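Local coordinates for protein 2-hydroxyethylphosphonate dioxygenase (Streptomyces viridochromogenes, PDB 4YAR) that is an iron-dependent, non-heme dioxygenase that cleaves 2-hydroxyethylphosphonate with O2 to hydroxymethylphosphonate and formate in the biosynthesis of the antibiotic bialaphos, at residues A323-A328 against L403-G408. The protein carries 1 engineered substitution. Sequence-based numbering, arbitrary orientation.
Sequences ASMASA and LKFGSG
M325 and F405 approach each other across an intervening strand of an antiparallel sheet, their CA atoms 9.2 Å apart: strands 320-324 and 400-407 both pair with strand 335-343, and hence run in the same direction. The sheet belongs to the C-terminal of the two cupin-type beta domains, and the contact is a Met-aromatic one with a leucine beside it. M325 bridges the gap with a long unbranched side chain. Beyond CG it is fully extended (chi2 -173°, chi3 -174°), carrying sulfur and methyl over to the neighbouring side chains. M325 SD lies 4.6 Å from the centroid of the F405 ring, and the line between them leans 50° from the ring normal. The two side chains cross at about a right angle, and M325 SD comes within 3.7 Å of F405 CE1. A polarisable thioether suits this place, since it can meet an aromatic ring and aliphatic groups at once. F338 of the intervening strand touches both M325 and L403, while I134, V136 and L138 of strand 133-140, in the other sheet, pack against M325, F405 and L403 respectively. The flat F405 ring can take M325 at CE1 and CZ while stacking on Y197; its side chain is about 8 Å from that of the substrate-binding S196, so the apolar packing extends close to the active site. K404, between the two apolar residues, uses its NZ in a salt bridge with D352. The fork of L403 gives two methyls to pack round the single methyl of M325, L403 CD1 and CD2 each lying 4.0 Å from M325 CE.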
ATOM      1  N   ALA A 323     -13.190  -4.614 -14.639  1.00 17.17           N
ATOM      2  CA  ALA A 323     -13.112  -3.268 -15.121  1.00 18.69           C
ATOM      3  C   ALA A 323     -12.256  -2.461 -14.108  1.00 17.42           C
ATOM      4  O   ALA A 323     -12.246  -2.772 -12.907  1.00 18.01           O
ATOM      5  CB  ALA A 323     -14.507  -2.674 -15.156  1.00 17.95           C
ATOM      6  N   SER A 324     -11.569  -1.458 -14.621  1.00 16.60           N
ATOM      7  CA  SER A 324     -10.655  -0.666 -13.815  1.00 16.20           C
ATOM      8  C   SER A 324     -11.261   0.425 -13.020  1.00 16.93           C
ATOM      9  O   SER A 324     -12.102   1.157 -13.497  1.00 17.27           O
ATOM     10  CB  SER A 324      -9.594  -0.018 -14.723  1.00 18.28           C
ATOM     11  OG  SER A 324      -8.934  -0.995 -15.544  1.00 18.18           O
ATOM     12  N   MET A 325     -10.802   0.546 -11.777  1.00 16.08           N
ATOM     13  CA  MET A 325     -11.033   1.754 -11.001  1.00 14.96           C
ATOM     14  C   MET A 325      -9.868   2.672 -11.258  1.00 17.02           C
ATOM     15  O   MET A 325      -8.942   2.319 -12.030  1.00 17.24           O
ATOM     16  CB  MET A 325     -11.130   1.505  -9.494  1.00 13.01           C
ATOM     17  CG  MET A 325     -12.164   0.545  -9.121  1.00 13.54           C
ATOM     18  SD  MET A 325     -12.247   0.546  -7.308  1.00 18.15           S
ATOM     19  CE  MET A 325     -13.443  -0.846  -7.179  1.00 18.46           C
ATOM     20  N   ALA A 326      -9.970   3.898 -10.757  1.00 14.52           N
ATOM     21  CA  ALA A 326      -8.877   4.839 -10.858  1.00 13.82           C
ATOM     22  C   ALA A 326      -7.512   4.294 -10.396  1.00 15.70           C
ATOM     23  O   ALA A 326      -7.413   3.522  -9.423  1.00 16.64           O
ATOM     24  CB  ALA A 326      -9.247   6.083 -10.137  1.00 15.68           C
ATOM     25  N   SER A 327      -6.442   4.774 -11.050  1.00 16.96           N
ATOM     26  CA  SER A 327      -5.056   4.414 -10.688  1.00 19.17           C
ATOM     27  C   SER A 327      -4.136   5.625 -10.874  1.00 19.04           C
ATOM     28  O   SER A 327      -4.497   6.610 -11.530  1.00 19.93           O
ATOM     29  CB  SER A 327      -4.516   3.245 -11.513  1.00 19.87           C
ATOM     30  OG  SER A 327      -4.502   3.523 -12.901  1.00 22.17           O
ATOM     31  N   ALA A 328      -2.928   5.501 -10.335  1.00 18.88           N
ATOM     32  CA  ALA A 328      -1.971   6.560 -10.424  1.00 18.10           C
ATOM     33  C   ALA A 328      -0.605   5.937 -10.543  1.00 18.37           C
ATOM     34  O   ALA A 328      -0.243   5.159  -9.700  1.00 16.43           O
ATOM     35  CB  ALA A 328      -2.050   7.427  -9.191  1.00 19.88           C
ATOM     36  N   LEU A 403     -15.834  -6.078  -5.365  1.00 16.07           N
ATOM     37  CA  LEU A 403     -14.782  -5.048  -5.607  1.00 16.86           C
ATOM     38  C   LEU A 403     -13.469  -5.582  -5.035  1.00 17.31           C
ATOM     39  O   LEU A 403     -13.474  -6.194  -3.967  1.00 16.82           O
ATOM     40  CB  LEU A 403     -15.173  -3.747  -4.911  1.00 18.95           C
ATOM     41  CG  LEU A 403     -16.494  -3.048  -5.264  1.00 22.74           C
ATOM     42  CD1 LEU A 403     -16.571  -1.621  -4.773  1.00 25.87           C
ATOM     43  CD2 LEU A 403     -16.740  -3.118  -6.731  1.00 21.01           C
ATOM     44  N   LYS A 404     -12.387  -5.436  -5.819  1.00 15.33           N
ATOM     45  CA  LYS A 404     -11.083  -5.923  -5.466  1.00 16.57           C
ATOM     46  C   LYS A 404     -10.151  -4.735  -5.288  1.00 15.72           C
ATOM     47  O   LYS A 404      -9.830  -4.002  -6.259  1.00 19.92           O
ATOM     48  CB  LYS A 404     -10.530  -6.841  -6.525  1.00 19.30           C
ATOM     49  CG  LYS A 404      -9.077  -7.209  -6.313  1.00 19.66           C
ATOM     50  CD  LYS A 404      -8.743  -8.302  -7.301  1.00 21.93           C
ATOM     51  CE  LYS A 404      -7.315  -8.787  -7.141  1.00 26.99           C
ATOM     52  NZ  LYS A 404      -7.362 -10.233  -7.173  1.00 27.39           N
ATOM     53  N   PHE A 405      -9.651  -4.578  -4.097  1.00 16.47           N
ATOM     54  CA  PHE A 405      -8.675  -3.503  -3.794  1.00 13.52           C
ATOM     55  C   PHE A 405      -7.351  -4.157  -3.484  1.00 15.82           C
ATOM     56  O   PHE A 405      -7.272  -5.274  -2.936  1.00 19.97           O
ATOM     57  CB  PHE A 405      -9.136  -2.605  -2.628  1.00 14.95           C
ATOM     58  CG  PHE A 405     -10.433  -1.891  -2.849  1.00 15.59           C
ATOM     59  CD1 PHE A 405     -10.463  -0.670  -3.543  1.00 16.48           C
ATOM     60  CD2 PHE A 405     -11.622  -2.443  -2.448  1.00 15.31           C
ATOM     61  CE1 PHE A 405     -11.661   0.029  -3.722  1.00 16.24           C
ATOM     62  CE2 PHE A 405     -12.817  -1.749  -2.612  1.00 16.21           C
ATOM     63  CZ  PHE A 405     -12.837  -0.531  -3.277  1.00 15.49           C
ATOM     64  N   GLY A 406      -6.262  -3.415  -3.694  1.00 14.11           N
ATOM     65  CA  GLY A 406      -4.991  -3.903  -3.386  1.00 15.87           C
ATOM     66  C   GLY A 406      -4.071  -2.851  -2.823  1.00 15.27           C
ATOM     67  O   GLY A 406      -4.060  -1.721  -3.210  1.00 16.68           O
ATOM     68  N   SER A 407      -3.290  -3.292  -1.848  1.00 18.06           N
ATOM     69  CA  SER A 407      -2.293  -2.443  -1.202  1.00 18.87           C
ATOM     70  C   SER A 407      -1.186  -3.327  -0.622  1.00 18.84           C
ATOM     71  O   SER A 407      -1.271  -4.552  -0.696  1.00 18.13           O
ATOM     72  CB  SER A 407      -2.934  -1.622  -0.087  1.00 20.03           C
ATOM     73  OG  SER A 407      -3.664  -2.409   0.871  1.00 20.97           O
ATOM     74  N   GLY A 408      -0.205  -2.734   0.057  1.00 16.71           N
ATOM     75  CA  GLY A 408       0.775  -3.592   0.747  1.00 17.91           C
ATOM     76  C   GLY A 408       2.184  -3.172   0.383  1.00 18.90           C
ATOM     77  O   GLY A 408       2.501  -2.962  -0.797  1.00 18.10           O
TER